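Local coordinates for protein alpha-1,2-mannosyltransferase (Ktr4), putative (Neosartorya fumigata, PDB 7BOP) that is a putative fungal mannosyltransferase of GT-A fold, here holding guanosine-5'-diphosphate and a manganese ion, at residues D36-P41 / Y346-N351; V197-N202 / I339-I344; L216-T221 / A331-F336. One frame throughout, in Å; residues are numbered along the deposited sequence.

Interaction 1 of 3, residues D36-P41 / Y346-N351; sequences DPLLDP and YYNCPN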
loop_
_atom_site.group_PDB
_atom_site.type_symbol
_atom_site.label_atom_id
_atom_site.label_comp_id
_atom_site.label_asym_id
_atom_site.label_seq_id
_atom_site.Cartn_x
_atom_site.Cartn_y
_atom_site.Cartn_z
ATOM N N ASP A 36 8.187 16.632 -12.451
ATOM C CA ASP A 36 7.985 15.253 -12.040
ATOM C C ASP A 36 9.111 14.394 -12.643
ATOM O O ASP A 36 9.291 14.406 -13.866
ATOM C CB ASP A 36 6.598 14.808 -12.511
ATOM C CG ASP A 36 6.094 13.561 -11.797
ATOM O OD1 ASP A 36 6.884 12.638 -11.501
ATOM O OD2 ASP A 36 4.882 13.502 -11.532
ATOM N N PRO A 37 9.866 13.639 -11.803
ATOM C CA PRO A 37 10.879 12.699 -12.320
ATOM C C PRO A 37 10.334 11.643 -13.290
ATOM O O PRO A 37 11.094 11.092 -14.085
ATOM C CB PRO A 37 11.415 11.997 -11.062
ATOM C CG PRO A 37 11.031 12.857 -9.932
ATOM C CD PRO A 37 9.803 13.608 -10.330
ATOM N N LEU A 38 9.036 11.375 -13.227
ATOM C CA LEU A 38 8.392 10.470 -14.171
ATOM C C LEU A 38 8.466 10.926 -15.633
ATOM O O LEU A 38 8.296 10.108 -16.530
ATOM C CB LEU A 38 6.935 10.243 -13.775
ATOM C CG LEU A 38 6.697 9.432 -12.504
ATOM C CD1 LEU A 38 5.246 9.571 -12.067
ATOM C CD2 LEU A 38 7.058 7.958 -12.674
ATOM N N LEU A 39 8.688 12.225 -15.859
ATOM C CA LEU A 39 8.952 12.756 -17.191
ATOM C C LEU A 39 10.301 12.298 -17.769
ATOM O O LEU A 39 10.446 12.221 -18.982
ATOM C CB LEU A 39 8.888 14.296 -17.190
ATOM C CG LEU A 39 7.556 14.966 -16.831
ATOM C CD1 LEU A 39 7.663 16.484 -16.942
ATOM C CD2 LEU A 39 6.437 14.456 -17.713
ATOM N N ASP A 40 11.278 12.006 -16.920
ATOM C CA ASP A 40 12.579 11.502 -17.397
ATOM C C ASP A 40 12.405 10.123 -18.007
ATOM O O ASP A 40 11.521 9.380 -17.581
ATOM C CB ASP A 40 13.612 11.403 -16.266
ATOM C CG ASP A 40 13.897 12.746 -15.602
ATOM O OD1 ASP A 40 13.754 13.784 -16.268
ATOM O OD2 ASP A 40 14.242 12.760 -14.405
ATOM N N PRO A 41 13.246 9.772 -19.007
ATOM C CA PRO A 41 13.202 8.414 -19.571
ATOM C C PRO A 41 13.325 7.395 -18.437
ATOM O O PRO A 41 14.253 7.466 -17.643
ATOM C CB PRO A 41 14.421 8.381 -20.519
ATOM C CG PRO A 41 14.688 9.810 -20.846
ATOM C CD PRO A 41 14.304 10.595 -19.626
ATOM N N TYR A 346 -5.619 9.100 -8.667
ATOM C CA TYR A 346 -4.181 9.394 -8.779
ATOM C C TYR A 346 -3.405 8.381 -9.617
ATOM O O TYR A 346 -3.848 7.233 -9.826
ATOM C CB TYR A 346 -3.532 9.534 -7.393
ATOM C CG TYR A 346 -4.194 10.562 -6.519
ATOM C CD1 TYR A 346 -4.224 11.915 -6.889
ATOM C CD2 TYR A 346 -4.797 10.196 -5.317
ATOM C CE1 TYR A 346 -4.842 12.857 -6.081
ATOM C CE2 TYR A 346 -5.400 11.135 -4.495
ATOM C CZ TYR A 346 -5.428 12.458 -4.886
ATOM O OH TYR A 346 -6.040 13.373 -4.077
ATOM N N TYR A 347 -2.245 8.834 -10.095
ATOM C CA TYR A 347 -1.452 8.114 -11.093
ATOM C C TYR A 347 0.032 8.106 -10.752
ATOM O O TYR A 347 0.549 9.056 -10.181
ATOM C CB TYR A 347 -1.579 8.771 -12.472
ATOM C CG TYR A 347 -2.963 8.737 -13.041
ATOM C CD1 TYR A 347 -3.939 9.632 -12.599
ATOM C CD2 TYR A 347 -3.313 7.809 -14.013
ATOM C CE1 TYR A 347 -5.225 9.593 -13.102
ATOM C CE2 TYR A 347 -4.598 7.763 -14.523
ATOM C CZ TYR A 347 -5.545 8.657 -14.070
ATOM O OH TYR A 347 -6.827 8.605 -14.561
ATOM N N ASN A 348 0.678 7.005 -11.113
ATOM C CA ASN A 348 2.105 6.942 -11.329
ATOM C C ASN A 348 2.276 6.513 -12.784
ATOM O O ASN A 348 2.078 5.336 -13.118
ATOM C CB ASN A 348 2.766 5.939 -10.396
ATOM C CG ASN A 348 4.240 5.805 -10.665
ATOM O OD1 ASN A 348 5.033 6.664 -10.288
ATOM N ND2 ASN A 348 4.615 4.753 -11.367
ATOM N N CYS A 349 2.565 7.471 -13.660
ATOM C CA CYS A 349 2.733 7.182 -15.097
ATOM C C CYS A 349 4.134 7.574 -15.550
ATOM O O CYS A 349 4.420 8.764 -15.757
ATOM C CB CYS A 349 1.662 7.895 -15.916
ATOM S SG CYS A 349 1.725 7.569 -17.690
ATOM N N PRO A 350 5.023 6.578 -15.709
ATOM C CA PRO A 350 6.372 6.897 -16.149
ATOM C C PRO A 350 6.470 7.113 -17.658
ATOM O O PRO A 350 5.628 6.632 -18.417
ATOM C CB PRO A 350 7.164 5.661 -15.742
ATOM C CG PRO A 350 6.178 4.549 -15.890
ATOM C CD PRO A 350 4.847 5.124 -15.514
ATOM N N ASN A 351 7.494 7.852 -18.059
ATOM C CA ASN A 351 7.848 8.037 -19.460
ATOM C C ASN A 351 8.676 6.836 -19.925
ATOM O O ASN A 351 9.898 6.784 -19.741
ATOM C CB ASN A 351 8.611 9.350 -19.655
ATOM C CG ASN A 351 9.190 9.493 -21.050
ATOM O OD1 ASN A 351 8.665 8.935 -22.014
ATOM N ND2 ASN A 351 10.292 10.228 -21.159
#
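The CA atoms of L38 and P350 lie 4.6 Å apart where the 3-10 turn 37-39 lies against the chain just past strand 346-348. One backbone bond joins the segments: N351 N gives its hydrogen to L38 O at 2.8 Å, bent at the hydrogen (140°). The side chain of N351 adds a second bond, ND2 to L39 O at 3.0 Å, reaching that oxygen from above its carbonyl plane. With CG anti to the backbone N (chi1 171°), the N351 amide is carried over to L39 while its own N-H holds L38, so one residue grips two successive carbonyls. L38 packs by its side chain: both methyls, CD1 and CD2, flank N348 OD1 at 3.4 Å each, the two side chains crossing at about a right angle, and CD2 makes the apolar contact with P350 CB at 3.8 Å. N348 ND2 is engaged by the carbonyls of I339 and R337. The turn is fixed from within, D36 OD1 accepting from L38 N at 3.0 Å, while D36 OD2 forms a salt bridge with R376. This is an Asx turn leading into a 3-10 turn, docked beside the disulfide C349-C358.

Interaction 2 of 3, residues V197-N202 / I339-I344; sequences VQFFCN and IGYNHI. With MN (manganese (II) ion), chain G.
H343 and V197 meet where the paired strands reach the manganese ion. With CG anti to the backbone N (chi1 -178°), the H343 ring runs out from the strand, and its NE2 binds the metal at 2.1 Å; two waters and three further atoms, among them E194 OE2, complete the coordination. V197 CG1 packs on H343 CD2 at 3.6 Å and lies 3.4 Å from Y341 OH, which is bonded to N282. H343 ND1 donates to I344 O at 3.1 Å, nearly in the ring plane; metal on one nitrogen and carbonyl on the other fix the imidazole's rotation. Behind lies the antiparallel ladder, whose hydrogen-bonded pair is Q198 and N342, with Q198 N to N342 O at 2.8 Å and the return bond from N342 N to Q198 O. Their side chains run side by side: Q198 NE2 reaches N342 OD1 at 2.9 Å, almost straight (166°), with the amide planes 73° apart. F199 and Y341, the non-hydrogen-bonded pair, put their rings on the other face, meeting obliquely, neither stacked nor T-shaped, with F199 CE1 3.6 Å from Y341 CD1. Helix 80-98 covers F199. Farther out, F200 N and water 1 both donate to G340 O, the water also accepting from the N of C201, disulfide-bonded to C355. This edge pair of a small three-stranded antiparallel sheet carries a metal-binding histidine to the guanosine-5'-diphosphate pocket of a GT-A fold.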
loop_
_atom_site.group_PDB
_atom_site.type_symbol
_atom_site.label_atom_id
_atom_site.label_comp_id
_atom_site.label_asym_id
_atom_site.label_seq_id
_atom_site.Cartn_x
_atom_site.Cartn_y
_atom_site.Cartn_z
ATOM N N VAL A 197 -8.373 -0.888 -10.278
ATOM C CA VAL A 197 -7.107 -0.194 -10.520
ATOM C C VAL A 197 -6.609 -0.557 -11.901
ATOM O O VAL A 197 -6.985 -1.600 -12.455
ATOM C CB VAL A 197 -6.036 -0.502 -9.447
ATOM C CG1 VAL A 197 -6.576 -0.193 -8.064
ATOM C CG2 VAL A 197 -5.538 -1.931 -9.535
ATOM N N GLN A 198 -5.761 0.300 -12.458
ATOM C CA GLN A 198 -5.154 0.040 -13.759
ATOM C C GLN A 198 -3.644 -0.115 -13.660
ATOM O O GLN A 198 -2.985 0.541 -12.848
ATOM C CB GLN A 198 -5.471 1.159 -14.749
ATOM C CG GLN A 198 -6.932 1.574 -14.821
ATOM C CD GLN A 198 -7.161 2.596 -15.917
ATOM O OE1 GLN A 198 -7.189 2.248 -17.089
ATOM N NE2 GLN A 198 -7.284 3.867 -15.547
ATOM N N PHE A 199 -3.105 -0.966 -14.523
ATOM C CA PHE A 199 -1.660 -1.066 -14.754
ATOM C C PHE A 199 -1.405 -0.745 -16.212
ATOM O O PHE A 199 -2.052 -1.317 -17.102
ATOM C CB PHE A 199 -1.124 -2.450 -14.397
ATOM C CG PHE A 199 -1.274 -2.794 -12.953
ATOM C CD1 PHE A 199 -0.301 -2.416 -12.029
ATOM C CD2 PHE A 199 -2.400 -3.467 -12.497
ATOM C CE1 PHE A 199 -0.444 -2.716 -10.680
ATOM C CE2 PHE A 199 -2.546 -3.769 -11.150
ATOM C CZ PHE A 199 -1.561 -3.399 -10.241
ATOM N N PHE A 200 -0.467 0.167 -16.456
ATOM C CA PHE A 200 -0.256 0.751 -17.775
ATOM C C PHE A 200 0.979 0.271 -18.526
ATOM O O PHE A 200 1.055 0.504 -19.726
ATOM C CB PHE A 200 -0.165 2.274 -17.662
ATOM C CG PHE A 200 -1.396 2.928 -17.090
ATOM C CD1 PHE A 200 -2.606 2.891 -17.774
ATOM C CD2 PHE A 200 -1.339 3.605 -15.861
ATOM C CE1 PHE A 200 -3.735 3.510 -17.246
ATOM C CE2 PHE A 200 -2.457 4.230 -15.340
ATOM C CZ PHE A 200 -3.660 4.183 -16.030
ATOM N N CYS A 201 1.946 -0.355 -17.839
ATOM C CA CYS A 201 3.275 -0.615 -18.409
ATOM C C CYS A 201 3.669 -2.069 -18.313
ATOM O O CYS A 201 3.516 -2.684 -17.263
ATOM C CB CYS A 201 4.362 0.198 -17.696
ATOM S SG CYS A 201 3.969 1.949 -17.532
ATOM N N ASN A 202 4.205 -2.607 -19.402
ATOM C CA ASN A 202 4.811 -3.935 -19.365
ATOM C C ASN A 202 6.003 -3.900 -18.432
ATOM O O ASN A 202 6.805 -2.972 -18.477
ATOM C CB ASN A 202 5.242 -4.393 -20.758
ATOM C CG ASN A 202 4.056 -4.699 -21.652
ATOM O OD1 ASN A 202 3.003 -5.098 -21.178
ATOM N ND2 ASN A 202 4.217 -4.499 -22.939
ATOM N N ILE A 339 6.393 0.906 -12.620
ATOM C CA ILE A 339 5.069 0.277 -12.634
ATOM C C ILE A 339 4.020 1.373 -12.790
ATOM O O ILE A 339 3.696 2.080 -11.835
ATOM C CB ILE A 339 4.798 -0.574 -11.382
ATOM C CG1 ILE A 339 5.859 -1.673 -11.267
ATOM C CG2 ILE A 339 3.398 -1.179 -11.449
ATOM C CD1 ILE A 339 5.746 -2.529 -10.018
ATOM N N GLY A 340 3.512 1.510 -14.012
ATOM C CA GLY A 340 2.446 2.440 -14.315
ATOM C C GLY A 340 1.184 2.013 -13.597
ATOM O O GLY A 340 0.766 0.857 -13.710
ATOM N N TYR A 341 0.576 2.939 -12.859
ATOM C CA TYR A 341 -0.487 2.595 -11.922
ATOM C C TYR A 341 -1.512 3.703 -11.757
ATOM O O TYR A 341 -1.161 4.879 -11.799
ATOM C CB TYR A 341 0.135 2.244 -10.562
ATOM C CG TYR A 341 -0.869 1.802 -9.517
ATOM C CD1 TYR A 341 -1.404 0.512 -9.529
ATOM C CD2 TYR A 341 -1.303 2.676 -8.530
ATOM C CE1 TYR A 341 -2.321 0.112 -8.574
ATOM C CE2 TYR A 341 -2.228 2.283 -7.579
ATOM C CZ TYR A 341 -2.730 0.996 -7.600
ATOM O OH TYR A 341 -3.642 0.614 -6.647
ATOM N N ASN A 342 -2.770 3.308 -11.567
ATOM C CA ASN A 342 -3.862 4.231 -11.253
ATOM C C ASN A 342 -4.876 3.554 -10.340
ATOM O O ASN A 342 -5.361 2.466 -10.655
ATOM C CB ASN A 342 -4.538 4.737 -12.544
ATOM C CG ASN A 342 -5.925 5.351 -12.320
ATOM O OD1 ASN A 342 -6.903 4.879 -12.890
ATOM N ND2 ASN A 342 -6.012 6.410 -11.513
ATOM N N HIS A 343 -5.146 4.186 -9.202
ATOM C CA HIS A 343 -6.366 3.975 -8.397
ATOM C C HIS A 343 -6.978 5.367 -8.373
ATOM O O HIS A 343 -6.276 6.334 -8.074
ATOM C CB HIS A 343 -6.014 3.487 -6.966
ATOM C CG HIS A 343 -7.201 3.191 -6.068
ATOM N ND1 HIS A 343 -8.044 4.170 -5.583
ATOM C CD2 HIS A 343 -7.626 2.029 -5.498
ATOM C CE1 HIS A 343 -8.961 3.620 -4.798
ATOM N NE2 HIS A 343 -8.729 2.319 -4.716
ATOM N N ILE A 344 -8.270 5.484 -8.672
ATOM C CA ILE A 344 -8.917 6.803 -8.801
ATOM C C ILE A 344 -8.627 7.626 -7.528
ATOM O O ILE A 344 -8.746 7.077 -6.444
ATOM C CB ILE A 344 -10.453 6.660 -9.018
ATOM C CG1 ILE A 344 -10.739 6.054 -10.400
ATOM C CG2 ILE A 344 -11.171 8.009 -8.898
ATOM C CD1 ILE A 344 -12.107 5.410 -10.529
HETATM MN MN MN G . -9.859 1.128 -3.342
HETATM O O HOH W 1 2.382 -1.110 -15.029
HETATM O O HOH W 2 -10.733 -0.254 -5.058
HETATM O O HOH W 3 -11.684 2.421 -4.028
#

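Interaction 3 of 3, residues L216-T221 / A331-F336; sequences LTYGFT and AKVHWF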
loop_
_atom_site.group_PDB
_atom_site.type_symbol
_atom_site.label_atom_id
_atom_site.label_comp_id
_atom_site.label_asym_id
_atom_site.label_seq_id
_atom_site.Cartn_x
_atom_site.Cartn_y
_atom_site.Cartn_z
ATOM N N LEU A 216 14.948 -6.101 -0.083
ATOM C CA LEU A 216 14.037 -4.978 0.043
ATOM C C LEU A 216 12.842 -5.340 0.907
ATOM O O LEU A 216 12.386 -6.491 0.947
ATOM C CB LEU A 216 13.598 -4.459 -1.328
ATOM C CG LEU A 216 14.735 -4.008 -2.250
ATOM C CD1 LEU A 216 14.170 -3.439 -3.540
ATOM C CD2 LEU A 216 15.688 -3.006 -1.609
ATOM N N THR A 217 12.344 -4.325 1.609
ATOM C CA THR A 217 11.275 -4.467 2.565
ATOM C C THR A 217 9.930 -4.096 1.955
ATOM O O THR A 217 8.927 -4.720 2.266
ATOM C CB THR A 217 11.567 -3.587 3.801
ATOM O OG1 THR A 217 12.802 -4.008 4.376
ATOM C CG2 THR A 217 10.471 -3.663 4.833
ATOM N N TYR A 218 9.900 -3.077 1.101
ATOM C CA TYR A 218 8.627 -2.505 0.673
ATOM C C TYR A 218 8.783 -1.709 -0.589
ATOM O O TYR A 218 9.804 -1.052 -0.791
ATOM C CB TYR A 218 8.112 -1.596 1.782
ATOM C CG TYR A 218 6.718 -1.054 1.649
ATOM C CD1 TYR A 218 5.624 -1.767 2.126
ATOM C CD2 TYR A 218 6.495 0.222 1.126
ATOM C CE1 TYR A 218 4.348 -1.239 2.071
ATOM C CE2 TYR A 218 5.221 0.764 1.065
ATOM C CZ TYR A 218 4.149 0.037 1.532
ATOM O OH TYR A 218 2.887 0.595 1.471
ATOM N N GLY A 219 7.764 -1.776 -1.435
ATOM C CA GLY A 219 7.708 -1.016 -2.658
ATOM C C GLY A 219 6.382 -0.298 -2.808
ATOM O O GLY A 219 5.327 -0.860 -2.491
ATOM N N PHE A 220 6.449 0.939 -3.299
ATOM C CA PHE A 220 5.271 1.785 -3.514
ATOM C C PHE A 220 5.299 2.452 -4.888
ATOM O O PHE A 220 6.336 2.503 -5.538
ATOM C CB PHE A 220 5.199 2.858 -2.419
ATOM C CG PHE A 220 6.210 3.958 -2.567
ATOM C CD1 PHE A 220 7.516 3.782 -2.128
ATOM C CD2 PHE A 220 5.857 5.186 -3.131
ATOM C CE1 PHE A 220 8.456 4.794 -2.249
ATOM C CE2 PHE A 220 6.800 6.203 -3.267
ATOM C CZ PHE A 220 8.103 6.006 -2.826
ATOM N N THR A 221 4.155 2.978 -5.313
ATOM C CA THR A 221 4.078 3.798 -6.535
ATOM C C THR A 221 3.656 5.247 -6.299
ATOM O O THR A 221 4.097 6.115 -7.035
ATOM C CB THR A 221 3.098 3.199 -7.561
ATOM O OG1 THR A 221 1.863 2.912 -6.907
ATOM C CG2 THR A 221 3.664 1.917 -8.158
ATOM N N ALA A 331 16.740 2.553 3.087
ATOM C CA ALA A 331 17.414 2.083 1.874
ATOM C C ALA A 331 16.738 0.858 1.284
ATOM O O ALA A 331 16.919 0.593 0.112
ATOM C CB ALA A 331 18.881 1.772 2.143
ATOM N N LYS A 332 15.971 0.126 2.089
ATOM C CA LYS A 332 15.238 -1.064 1.635
ATOM C C LYS A 332 13.785 -0.787 1.244
ATOM O O LYS A 332 13.011 -1.729 1.047
ATOM C CB LYS A 332 15.279 -2.149 2.714
ATOM C CG LYS A 332 16.672 -2.555 3.170
ATOM C CD LYS A 332 17.547 -2.945 2.001
ATOM C CE LYS A 332 18.731 -3.805 2.429
ATOM N NZ LYS A 332 19.693 -3.908 1.295
ATOM N N VAL A 333 13.416 0.491 1.136
ATOM C CA VAL A 333 12.105 0.901 0.631
ATOM C C VAL A 333 12.331 1.456 -0.765
ATOM O O VAL A 333 13.256 2.249 -0.976
ATOM C CB VAL A 333 11.437 1.944 1.557
ATOM C CG1 VAL A 333 10.110 2.437 0.965
ATOM C CG2 VAL A 333 11.215 1.345 2.936
ATOM N N HIS A 334 11.505 1.036 -1.720
ATOM C CA HIS A 334 11.755 1.306 -3.132
ATOM C C HIS A 334 10.542 1.937 -3.813
ATOM O O HIS A 334 9.410 1.489 -3.628
ATOM C CB HIS A 334 12.145 -0.002 -3.843
ATOM C CG HIS A 334 12.272 0.121 -5.332
ATOM N ND1 HIS A 334 13.245 0.881 -5.941
ATOM C CD2 HIS A 334 11.564 -0.451 -6.336
ATOM C CE1 HIS A 334 13.126 0.785 -7.252
ATOM N NE2 HIS A 334 12.109 -0.016 -7.515
ATOM N N TRP A 335 10.786 2.997 -4.572
ATOM C CA TRP A 335 9.753 3.571 -5.450
ATOM C C TRP A 335 9.747 2.807 -6.772
ATOM O O TRP A 335 10.691 2.909 -7.557
ATOM C CB TRP A 335 10.040 5.044 -5.711
ATOM C CG TRP A 335 9.052 5.724 -6.609
ATOM C CD1 TRP A 335 7.716 5.501 -6.675
ATOM C CD2 TRP A 335 9.329 6.773 -7.535
ATOM N NE1 TRP A 335 7.139 6.327 -7.605
ATOM C CE2 TRP A 335 8.105 7.128 -8.142
ATOM C CE3 TRP A 335 10.495 7.452 -7.914
ATOM C CZ2 TRP A 335 8.014 8.117 -9.117
ATOM C CZ3 TRP A 335 10.404 8.435 -8.887
ATOM C CH2 TRP A 335 9.174 8.758 -9.478
ATOM N N PHE A 336 8.675 2.064 -7.020
ATOM C CA PHE A 336 8.492 1.339 -8.281
ATOM C C PHE A 336 7.994 2.314 -9.340
ATOM O O PHE A 336 6.870 2.218 -9.815
ATOM C CB PHE A 336 7.508 0.163 -8.114
ATOM C CG PHE A 336 8.152 -1.099 -7.647
ATOM C CD1 PHE A 336 8.933 -1.850 -8.518
ATOM C CD2 PHE A 336 7.999 -1.534 -6.346
ATOM C CE1 PHE A 336 9.530 -3.036 -8.091
ATOM C CE2 PHE A 336 8.603 -2.709 -5.915
ATOM C CZ PHE A 336 9.365 -3.453 -6.787
#
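Y218, G219 and F220 lie in parallel register with V333, H334 and W335, the strand axes 4.7 Å apart at 22°. H334 bonds through both its N and its O, the N giving to Y218 O at 2.8 Å and the O accepting from F220 N, and F336 N extends the ladder to F220 O. At the entrance, K332 O takes T217 N at 2.7 Å and a weak bond from Y218 N. One side-chain bond closes the far end: W335 NE1 donates to T221 O at 3.1 Å, the oxygen near the indole plane but the donor above the carbonyl plane. Among aromatic contacts, F220 is turned with CG between its backbone N and carbonyl carbon (chi1 74°), which lays the ring across W335. W335 CA sits over the phenyl face, 4.0 Å from its centroid, in a CH-pi contact; the five-membered ring is near parallel (23°) yet slid aside. The edge of the F336 ring faces G219, CD2 to CA 3.7 Å. Among aliphatic contacts, L216 CD1 meets H334 CB at 4.0 Å. H334 ND1 bonds to H386 O, and Y218 OH to E284. Strand 333-335 thus lies on one edge of strand 218-224, while 284-287 pairs antiparallel on the other (G219 with I285), and helix 207-213 packs on L216 and F336.

From the N terminus, the loop segment 36-41 is met by 346-351, so interaction 1 closes the longest loop, spanning about 300 residues. Within it, 197-202 pairs with 339-344, closing a second loop as interaction 2, and within that 216-221 meets 331-336, closing a third as interaction 3; the three loops enclose one another and none cross. Strand 333-335 joins the mixed sheet through interaction 3, after which the chain passes through 341-343 to 346-348, neighbours in the small three-stranded sheet. N348 O to Y341 N, 2.8 Å and probably a hydrogen bond, joins interactions 1 and 2 there. L38 and N348 pack on W335, linking interaction 1 to 3, while Y341 touches T221, bringing the two sheets together.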